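Local coordinates for protein phosphoribosylformylglycinamidine synthase 2 (Thermus thermophilus, PDB 3VIU) that is a PurM-like (AIR synthase related) protein with two tandem pairs of N- and C-terminal domains, and binds ADP and a magnesium ion, at residues W38-P49 with A359-R368; G159-Y167 with K446-R455. One frame throughout, in Å; residues are numbered along the deposited sequence.

Contact 1: W38-P49 with A359-R368; sequences WSEHCAYKNSRP and ALAEAPTYVR. With ADP (adenosine-5'-diphosphate), chain B.
The Trp38 indole lies flat against Ala363 and Pro364, which share one of its faces. Ala363 CB sits 3.4 Å from the centroid of the five-membered ring, 9° off its normal, and Pro364 CD takes the six-membered ring in the same way at 3.5 Å, two CH-pi contacts side by side. At the ring's edge, NE1 donates to Ala359 O (3.0 Å) in that carbonyl's plane, which helps to hold the indole's rotation. Edge-to-face with Phe34, the same tryptophan also joins helix 28-37 to this packing. Segment 38-49 belongs largely to the N-terminal linker region and meets the last turn of helix 357-361 and the extended chain that follows it; that helix comes straight after strand 350-356, an outermost strand of its sheet. Arg48 reaches back across Thr365, whose CG2 lies over one face of the guanidinium. Its two terminal nitrogens are split between the segments: NH2 donates to Ala363 O (2.7 Å) and NH1 to Ala43 O (2.6 Å). Further along, Tyr366 N donates to Lys45 O at 2.8 Å. The Lys45 chain, bent at chi3 (-59°), runs alongside the Tyr366 ring in the same direction, and Lys45 NZ and Tyr366 OH both reach Glu14 OE2. Next to this lysine in sequence, Tyr44 turns to the ligand, with CE2 3.2 Å from ADP N7.

Contact 2: G159-Y167 with K446-R455; sequences GDLYFHEGY and KVDQNPRYSR
Arg452 and Tyr162 meet at the polar centre of this contact: NE of the arginine approaches the tyrosine OH at 2.7 Å, but the N-H points well aside (116°) and the bond is weak. The guanidinium stands nearly upright to the phenol ring, the planes 82° apart. Stronger partners lie outside the two segments, since Tyr162 OH is hydrogen-bonded to Glu578 and Arg452 NH1 forms a salt bridge with Glu587, whose carboxylate also takes His164 NE2. A second ion pair, longer at 3.6 Å, links Glu165 OE1 to Arg455 NH2, with the oxygen at the guanidinium edge. His164 ND1 accepts from Gly166 N (2.8 Å), which steadies the imidazole within the turn after the strand. Near the other end, one water donates to Asp160 OD1, weakly, and to Asp448 OD2, while Asp160 OD2 pairs with Arg125 and Asp448 OD1 is bonded to Asn472, a residue of the magnesium site.

Outward from these groups, Pro451 is wedged between two tyrosines. Its CG rests over one face of Tyr162, 3.3 Å from CD1, and its CB faces the edge of the Tyr167 ring, 3.5 Å from OH, itself hydrogen-bonded to Thr538. Beyond, Val447 CG1 packs 3.7 Å from Gly159 CA, where strand segments 159-163 and 446-448 run roughly parallel, their axes 6.0 Å apart and 26° askew. Each belongs to the sheet of a different PurM-type N-terminal domain, so this is an interface between the two halves. Arg452 and Arg455 face glutamates, and a water, weakly held at Asp160, spans the two aspartates, so the buried charges at the join are probably largely offset.

From the N terminus, the chain enters contact 1 at residues 38-49, then passes through the first PurM-type N-terminal domain, where strand 156-163 supplies the opening side of contact 2. It goes on through the first C-terminal domain and returns at 359-368, closing the loop of contact 1. Contact 2 closes later, at 446-455 in the second N-terminal domain, so the two loops cross. Contact 1 ties the linker region to helix 357-361 and the chain after it; contact 2 joins the first half to the second. They do not touch: their centres are 27 Å apart and their nearest atoms about 15 Å.

Contact 1: W38-P49 with A359-R368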
# COMPACT_ATOMS: atom_id res chain seq x y z
N TRP A 38 -9.04 -4.57 -22.20
CA TRP A 38 -7.86 -5.36 -22.52
C TRP A 38 -6.54 -4.62 -22.31
O TRP A 38 -5.47 -5.16 -22.60
CB TRP A 38 -7.97 -5.87 -23.96
CG TRP A 38 -8.79 -7.12 -24.07
CD1 TRP A 38 -9.79 -7.52 -23.23
CD2 TRP A 38 -8.66 -8.15 -25.06
NE1 TRP A 38 -10.29 -8.73 -23.63
CE2 TRP A 38 -9.62 -9.14 -24.75
CE3 TRP A 38 -7.84 -8.32 -26.18
CZ2 TRP A 38 -9.77 -10.30 -25.52
CZ3 TRP A 38 -7.99 -9.47 -26.94
CH2 TRP A 38 -8.95 -10.44 -26.61
N SER A 39 -6.62 -3.39 -21.81
CA SER A 39 -5.42 -2.60 -21.55
C SER A 39 -4.74 -3.21 -20.32
O SER A 39 -5.41 -3.86 -19.50
CB SER A 39 -5.80 -1.14 -21.26
OG SER A 39 -6.46 -1.01 -20.01
N GLU A 40 -3.43 -3.02 -20.18
CA GLU A 40 -2.73 -3.61 -19.04
C GLU A 40 -3.35 -3.21 -17.71
O GLU A 40 -3.40 -4.02 -16.78
CB GLU A 40 -1.25 -3.21 -19.04
CG GLU A 40 -0.42 -4.00 -18.03
CD GLU A 40 -0.10 -5.41 -18.49
OE1 GLU A 40 0.18 -6.28 -17.63
OE2 GLU A 40 -0.13 -5.66 -19.72
N HIS A 41 -3.84 -1.98 -17.62
CA HIS A 41 -4.44 -1.48 -16.39
C HIS A 41 -5.54 -2.41 -15.88
O HIS A 41 -5.55 -2.79 -14.71
CB HIS A 41 -5.03 -0.08 -16.60
CG HIS A 41 -5.56 0.54 -15.34
ND1 HIS A 41 -4.75 1.16 -14.41
CD2 HIS A 41 -6.82 0.59 -14.84
CE1 HIS A 41 -5.49 1.55 -13.38
NE2 HIS A 41 -6.74 1.22 -13.62
N CYS A 42 -6.45 -2.78 -16.77
CA CYS A 42 -7.57 -3.65 -16.41
C CYS A 42 -7.31 -5.15 -16.56
O CYS A 42 -7.79 -5.95 -15.76
CB CYS A 42 -8.81 -3.30 -17.23
SG CYS A 42 -9.49 -1.65 -16.92
N ALA A 43 -6.55 -5.53 -17.57
CA ALA A 43 -6.31 -6.94 -17.84
C ALA A 43 -5.09 -7.60 -17.19
O ALA A 43 -5.08 -8.82 -17.04
CB ALA A 43 -6.28 -7.18 -19.35
N TYR A 44 -4.08 -6.81 -16.82
CA TYR A 44 -2.89 -7.38 -16.20
C TYR A 44 -2.28 -8.45 -17.11
O TYR A 44 -1.84 -9.50 -16.64
CB TYR A 44 -3.25 -8.03 -14.86
CG TYR A 44 -3.54 -7.04 -13.75
CD1 TYR A 44 -4.58 -6.11 -13.86
CD2 TYR A 44 -2.74 -7.01 -12.61
CE1 TYR A 44 -4.81 -5.17 -12.85
CE2 TYR A 44 -2.95 -6.07 -11.61
CZ TYR A 44 -3.98 -5.15 -11.74
OH TYR A 44 -4.15 -4.22 -10.74
N LYS A 45 -2.27 -8.18 -18.40
CA LYS A 45 -1.76 -9.12 -19.39
C LYS A 45 -0.35 -9.66 -19.20
O LYS A 45 -0.10 -10.85 -19.42
CB LYS A 45 -1.92 -8.51 -20.78
CG LYS A 45 -3.37 -8.32 -21.19
CD LYS A 45 -3.52 -7.75 -22.60
CE LYS A 45 -2.83 -6.40 -22.73
NZ LYS A 45 -3.18 -5.72 -24.00
N ASN A 46 0.59 -8.82 -18.78
CA ASN A 46 1.96 -9.29 -18.60
C ASN A 46 2.32 -9.74 -17.20
O ASN A 46 3.38 -10.33 -17.00
CB ASN A 46 2.94 -8.21 -19.06
CG ASN A 46 2.84 -7.94 -20.54
OD1 ASN A 46 1.90 -7.30 -21.01
ND2 ASN A 46 3.81 -8.43 -21.28
N SER A 47 1.45 -9.48 -16.23
CA SER A 47 1.72 -9.83 -14.84
C SER A 47 0.99 -11.05 -14.30
O SER A 47 1.48 -11.69 -13.38
CB SER A 47 1.44 -8.64 -13.93
OG SER A 47 0.07 -8.30 -13.94
N ARG A 48 -0.18 -11.36 -14.85
CA ARG A 48 -0.96 -12.50 -14.37
C ARG A 48 -0.16 -13.81 -14.29
O ARG A 48 -0.12 -14.44 -13.24
CB ARG A 48 -2.22 -12.70 -15.22
CG ARG A 48 -3.50 -12.14 -14.58
CD ARG A 48 -4.48 -11.59 -15.62
NE ARG A 48 -4.98 -12.62 -16.53
CZ ARG A 48 -5.63 -12.36 -17.67
NH1 ARG A 48 -5.86 -11.11 -18.04
NH2 ARG A 48 -6.05 -13.36 -18.43
N PRO A 49 0.50 -14.22 -15.39
CA PRO A 49 1.27 -15.46 -15.38
C PRO A 49 2.26 -15.57 -14.22
O PRO A 49 2.52 -16.67 -13.73
CB PRO A 49 1.99 -15.43 -16.73
CG PRO A 49 1.06 -14.66 -17.59
CD PRO A 49 0.63 -13.53 -16.68
N ALA A 359 -15.19 -12.91 -22.95
CA ALA A 359 -14.35 -12.21 -23.92
C ALA A 359 -13.82 -10.90 -23.37
O ALA A 359 -12.71 -10.48 -23.69
CB ALA A 359 -15.15 -11.95 -25.21
N LEU A 360 -14.62 -10.27 -22.52
CA LEU A 360 -14.26 -8.99 -21.94
C LEU A 360 -13.42 -9.06 -20.66
O LEU A 360 -12.58 -8.20 -20.42
CB LEU A 360 -15.54 -8.19 -21.68
CG LEU A 360 -15.56 -6.73 -22.12
CD1 LEU A 360 -14.92 -6.56 -23.50
CD2 LEU A 360 -17.00 -6.26 -22.15
N ALA A 361 -13.63 -10.10 -19.86
CA ALA A 361 -12.92 -10.25 -18.59
C ALA A 361 -11.67 -11.13 -18.63
O ALA A 361 -10.80 -11.01 -17.76
CB ALA A 361 -13.87 -10.79 -17.53
N GLU A 362 -11.57 -12.00 -19.63
CA GLU A 362 -10.42 -12.89 -19.72
C GLU A 362 -9.57 -12.62 -20.95
O GLU A 362 -9.63 -13.36 -21.94
CB GLU A 362 -10.88 -14.35 -19.72
CG GLU A 362 -11.53 -14.78 -18.41
CD GLU A 362 -11.92 -16.25 -18.39
OE1 GLU A 362 -11.03 -17.11 -18.61
OE2 GLU A 362 -13.11 -16.55 -18.16
N ALA A 363 -8.78 -11.56 -20.88
CA ALA A 363 -7.90 -11.16 -21.97
C ALA A 363 -6.64 -12.02 -22.04
O ALA A 363 -6.26 -12.67 -21.06
CB ALA A 363 -7.52 -9.69 -21.82
N PRO A 364 -5.96 -12.02 -23.20
CA PRO A 364 -4.74 -12.80 -23.40
C PRO A 364 -3.63 -12.34 -22.46
O PRO A 364 -3.55 -11.16 -22.13
CB PRO A 364 -4.38 -12.52 -24.85
CG PRO A 364 -5.70 -12.11 -25.48
CD PRO A 364 -6.32 -11.28 -24.41
N THR A 365 -2.78 -13.27 -22.03
CA THR A 365 -1.66 -12.94 -21.16
C THR A 365 -0.38 -13.19 -21.95
O THR A 365 -0.39 -13.91 -22.95
CB THR A 365 -1.63 -13.79 -19.88
OG1 THR A 365 -1.53 -15.18 -20.21
CG2 THR A 365 -2.89 -13.55 -19.06
N TYR A 366 0.72 -12.60 -21.51
CA TYR A 366 1.97 -12.78 -22.23
C TYR A 366 3.14 -13.18 -21.34
O TYR A 366 3.25 -12.77 -20.18
CB TYR A 366 2.32 -11.49 -22.99
CG TYR A 366 1.24 -11.03 -23.95
CD1 TYR A 366 0.86 -11.82 -25.04
CD2 TYR A 366 0.59 -9.81 -23.77
CE1 TYR A 366 -0.13 -11.41 -25.92
CE2 TYR A 366 -0.41 -9.38 -24.65
CZ TYR A 366 -0.76 -10.19 -25.72
OH TYR A 366 -1.74 -9.78 -26.59
N VAL A 367 4.01 -14.02 -21.89
CA VAL A 367 5.19 -14.47 -21.18
C VAL A 367 6.38 -14.00 -21.99
O VAL A 367 6.36 -14.04 -23.22
CB VAL A 367 5.22 -16.00 -21.05
CG1 VAL A 367 6.62 -16.47 -20.72
CG2 VAL A 367 4.25 -16.44 -19.96
N ARG A 368 7.42 -13.53 -21.30
CA ARG A 368 8.62 -13.06 -21.97
C ARG A 368 9.85 -13.65 -21.33
O ARG A 368 9.76 -14.40 -20.36
CB ARG A 368 8.71 -11.53 -21.88
CG ARG A 368 7.75 -10.79 -22.78
CD ARG A 368 7.54 -9.37 -22.31
NE ARG A 368 6.58 -8.65 -23.15
CZ ARG A 368 5.37 -9.10 -23.46
NH1 ARG A 368 4.98 -10.28 -23.00
NH2 ARG A 368 4.56 -8.38 -24.21
PB ADP B . -9.87 -2.10 -9.01
O1B ADP B . -9.75 -1.72 -10.44
O2B ADP B . -8.91 -1.15 -8.13
O3B ADP B . -11.48 -1.91 -8.54
PA ADP B . -8.40 -4.20 -9.93
O1A ADP B . -9.16 -4.74 -11.09
O2A ADP B . -7.44 -3.00 -10.45
O3A ADP B . -9.44 -3.66 -8.78
O5' ADP B . -7.43 -5.33 -9.26
C5' ADP B . -7.68 -6.61 -9.88
C4' ADP B . -7.79 -7.78 -8.85
O4' ADP B . -6.55 -8.54 -8.79
C3' ADP B . -8.07 -7.32 -7.40
O3' ADP B . -8.87 -8.31 -6.73
C2' ADP B . -6.67 -7.19 -6.80
O2' ADP B . -6.68 -7.31 -5.37
C1' ADP B . -5.89 -8.30 -7.50
N9 ADP B . -4.48 -7.94 -7.69
C8 ADP B . -3.98 -7.07 -8.62
N7 ADP B . -2.69 -6.98 -8.52
C5 ADP B . -2.27 -7.77 -7.51
C6 ADP B . -1.01 -8.07 -6.93
N6 ADP B . 0.15 -7.49 -7.42
N1 ADP B . -0.96 -8.94 -5.89
C2 ADP B . -2.07 -9.51 -5.40
N3 ADP B . -3.27 -9.25 -5.92
C4 ADP B . -3.42 -8.40 -6.95

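Contact 2: G159-Y167 with K446-R455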
# COMPACT_ATOMS: atom_id res chain seq x y z
N GLY A 159 2.33 5.98 6.41
CA GLY A 159 2.68 5.65 5.04
C GLY A 159 4.17 5.61 4.84
O GLY A 159 4.92 5.40 5.80
N ASP A 160 4.62 5.83 3.61
CA ASP A 160 6.03 5.77 3.28
C ASP A 160 6.38 6.79 2.19
O ASP A 160 5.83 6.75 1.10
CB ASP A 160 6.35 4.35 2.81
CG ASP A 160 7.81 4.16 2.47
OD1 ASP A 160 8.67 4.54 3.29
OD2 ASP A 160 8.08 3.60 1.40
N LEU A 161 7.30 7.70 2.51
CA LEU A 161 7.74 8.74 1.59
C LEU A 161 9.24 8.64 1.32
O LEU A 161 10.03 8.53 2.25
CB LEU A 161 7.43 10.12 2.18
CG LEU A 161 8.08 11.33 1.48
CD1 LEU A 161 7.55 11.49 0.05
CD2 LEU A 161 7.80 12.58 2.31
N TYR A 162 9.62 8.66 0.05
CA TYR A 162 11.02 8.56 -0.31
C TYR A 162 11.34 9.37 -1.57
O TYR A 162 10.57 9.38 -2.53
CB TYR A 162 11.43 7.10 -0.52
CG TYR A 162 12.92 6.92 -0.39
CD1 TYR A 162 13.77 7.11 -1.49
CD2 TYR A 162 13.50 6.66 0.85
CE1 TYR A 162 15.15 7.07 -1.34
CE2 TYR A 162 14.88 6.62 1.01
CZ TYR A 162 15.70 6.83 -0.09
OH TYR A 162 17.07 6.86 0.09
N PHE A 163 12.47 10.06 -1.55
CA PHE A 163 12.88 10.86 -2.69
C PHE A 163 14.03 10.15 -3.39
O PHE A 163 14.98 9.72 -2.74
CB PHE A 163 13.31 12.26 -2.25
CG PHE A 163 12.23 13.04 -1.55
CD1 PHE A 163 12.02 12.91 -0.18
CD2 PHE A 163 11.42 13.92 -2.27
CE1 PHE A 163 11.03 13.65 0.47
CE2 PHE A 163 10.42 14.67 -1.63
CZ PHE A 163 10.22 14.53 -0.26
N HIS A 164 13.93 10.02 -4.72
CA HIS A 164 14.96 9.31 -5.46
C HIS A 164 15.04 9.69 -6.94
O HIS A 164 14.04 9.99 -7.59
CB HIS A 164 14.72 7.80 -5.30
CG HIS A 164 15.83 6.93 -5.82
ND1 HIS A 164 16.03 6.69 -7.16
CD2 HIS A 164 16.78 6.22 -5.16
CE1 HIS A 164 17.05 5.86 -7.31
NE2 HIS A 164 17.52 5.56 -6.11
N GLU A 165 16.27 9.66 -7.44
CA GLU A 165 16.63 9.98 -8.82
C GLU A 165 15.80 9.21 -9.85
O GLU A 165 15.37 9.79 -10.85
CB GLU A 165 18.13 9.69 -9.00
CG GLU A 165 18.62 9.42 -10.42
CD GLU A 165 18.43 7.97 -10.86
OE1 GLU A 165 18.82 7.05 -10.11
OE2 GLU A 165 17.90 7.77 -11.98
N GLY A 166 15.57 7.93 -9.59
CA GLY A 166 14.81 7.12 -10.52
C GLY A 166 13.33 7.46 -10.69
O GLY A 166 12.66 6.89 -11.55
N TYR A 167 12.83 8.38 -9.88
CA TYR A 167 11.42 8.74 -9.94
C TYR A 167 11.20 10.12 -10.52
O TYR A 167 10.07 10.60 -10.58
CB TYR A 167 10.80 8.68 -8.54
CG TYR A 167 10.82 7.31 -7.88
CD1 TYR A 167 10.06 6.25 -8.39
CD2 TYR A 167 11.57 7.08 -6.73
CE1 TYR A 167 10.04 5.00 -7.75
CE2 TYR A 167 11.56 5.84 -6.08
CZ TYR A 167 10.80 4.81 -6.59
OH TYR A 167 10.78 3.60 -5.93
N LYS A 446 1.25 -1.18 8.23
CA LYS A 446 2.43 -0.50 7.77
C LYS A 446 2.67 -0.85 6.30
O LYS A 446 2.28 -1.92 5.83
CB LYS A 446 3.64 -0.91 8.61
CG LYS A 446 4.64 0.20 8.89
CD LYS A 446 5.43 0.57 7.67
CE LYS A 446 6.43 1.67 7.99
NZ LYS A 446 5.73 2.90 8.44
N VAL A 447 3.28 0.07 5.56
CA VAL A 447 3.60 -0.15 4.16
C VAL A 447 5.07 0.19 3.99
O VAL A 447 5.52 1.22 4.49
CB VAL A 447 2.73 0.73 3.24
CG1 VAL A 447 2.80 2.18 3.68
CG2 VAL A 447 3.20 0.61 1.81
N ASP A 448 5.84 -0.66 3.32
CA ASP A 448 7.27 -0.40 3.12
C ASP A 448 7.83 -0.85 1.78
O ASP A 448 7.23 -1.65 1.07
CB ASP A 448 8.12 -1.14 4.17
CG ASP A 448 8.00 -0.56 5.56
OD1 ASP A 448 7.40 -1.26 6.41
OD2 ASP A 448 8.52 0.56 5.82
N GLN A 449 9.01 -0.33 1.49
CA GLN A 449 9.83 -0.66 0.33
C GLN A 449 10.97 0.34 0.28
O GLN A 449 10.79 1.54 0.55
CB GLN A 449 9.04 -0.70 -0.99
CG GLN A 449 8.94 0.58 -1.78
CD GLN A 449 10.20 0.94 -2.55
OE1 GLN A 449 10.76 0.13 -3.31
NE2 GLN A 449 10.63 2.18 -2.39
N ASN A 450 12.15 -0.18 -0.03
CA ASN A 450 13.38 0.58 -0.11
C ASN A 450 13.83 0.60 -1.58
O ASN A 450 14.26 -0.42 -2.11
CB ASN A 450 14.42 -0.08 0.79
CG ASN A 450 15.75 0.66 0.81
OD1 ASN A 450 16.38 0.78 1.86
ND2 ASN A 450 16.20 1.13 -0.36
N PRO A 451 13.73 1.75 -2.25
CA PRO A 451 14.13 1.87 -3.66
C PRO A 451 15.59 1.60 -3.98
O PRO A 451 15.90 1.11 -5.07
CB PRO A 451 13.70 3.29 -4.02
CG PRO A 451 13.83 4.01 -2.74
CD PRO A 451 13.25 3.05 -1.74
N ARG A 452 16.49 1.91 -3.06
CA ARG A 452 17.92 1.68 -3.29
C ARG A 452 18.19 0.18 -3.38
O ARG A 452 18.84 -0.28 -4.32
CB ARG A 452 18.75 2.32 -2.17
CG ARG A 452 18.53 3.82 -2.05
CD ARG A 452 19.48 4.47 -1.07
NE ARG A 452 19.32 5.92 -1.01
CZ ARG A 452 19.50 6.74 -2.05
NH1 ARG A 452 19.83 6.26 -3.24
NH2 ARG A 452 19.36 8.05 -1.90
N TYR A 453 17.68 -0.58 -2.42
CA TYR A 453 17.84 -2.04 -2.43
C TYR A 453 17.19 -2.60 -3.70
O TYR A 453 17.78 -3.42 -4.41
CB TYR A 453 17.11 -2.67 -1.23
CG TYR A 453 17.60 -2.28 0.14
CD1 TYR A 453 16.99 -2.82 1.28
CD2 TYR A 453 18.69 -1.43 0.32
CE1 TYR A 453 17.45 -2.53 2.56
CE2 TYR A 453 19.16 -1.14 1.59
CZ TYR A 453 18.54 -1.69 2.70
OH TYR A 453 19.01 -1.41 3.96
N SER A 454 15.98 -2.14 -3.96
CA SER A 454 15.19 -2.60 -5.09
C SER A 454 15.80 -2.32 -6.47
O SER A 454 15.75 -3.18 -7.36
CB SER A 454 13.77 -2.01 -4.98
OG SER A 454 13.15 -2.37 -3.74
N ARG A 455 16.39 -1.15 -6.66
CA ARG A 455 17.01 -0.81 -7.93
C ARG A 455 18.21 -1.72 -8.19
O ARG A 455 18.38 -2.22 -9.30
CB ARG A 455 17.43 0.67 -7.93
CG ARG A 455 18.57 1.07 -8.88
CD ARG A 455 18.29 0.73 -10.34
NE ARG A 455 17.21 1.51 -10.93
CZ ARG A 455 17.22 2.84 -11.06
NH1 ARG A 455 16.19 3.46 -11.62
NH2 ARG A 455 18.26 3.54 -10.62
O HOH W 1 9.76 2.12 4.10
O HOH W 2 18.02 10.70 -3.28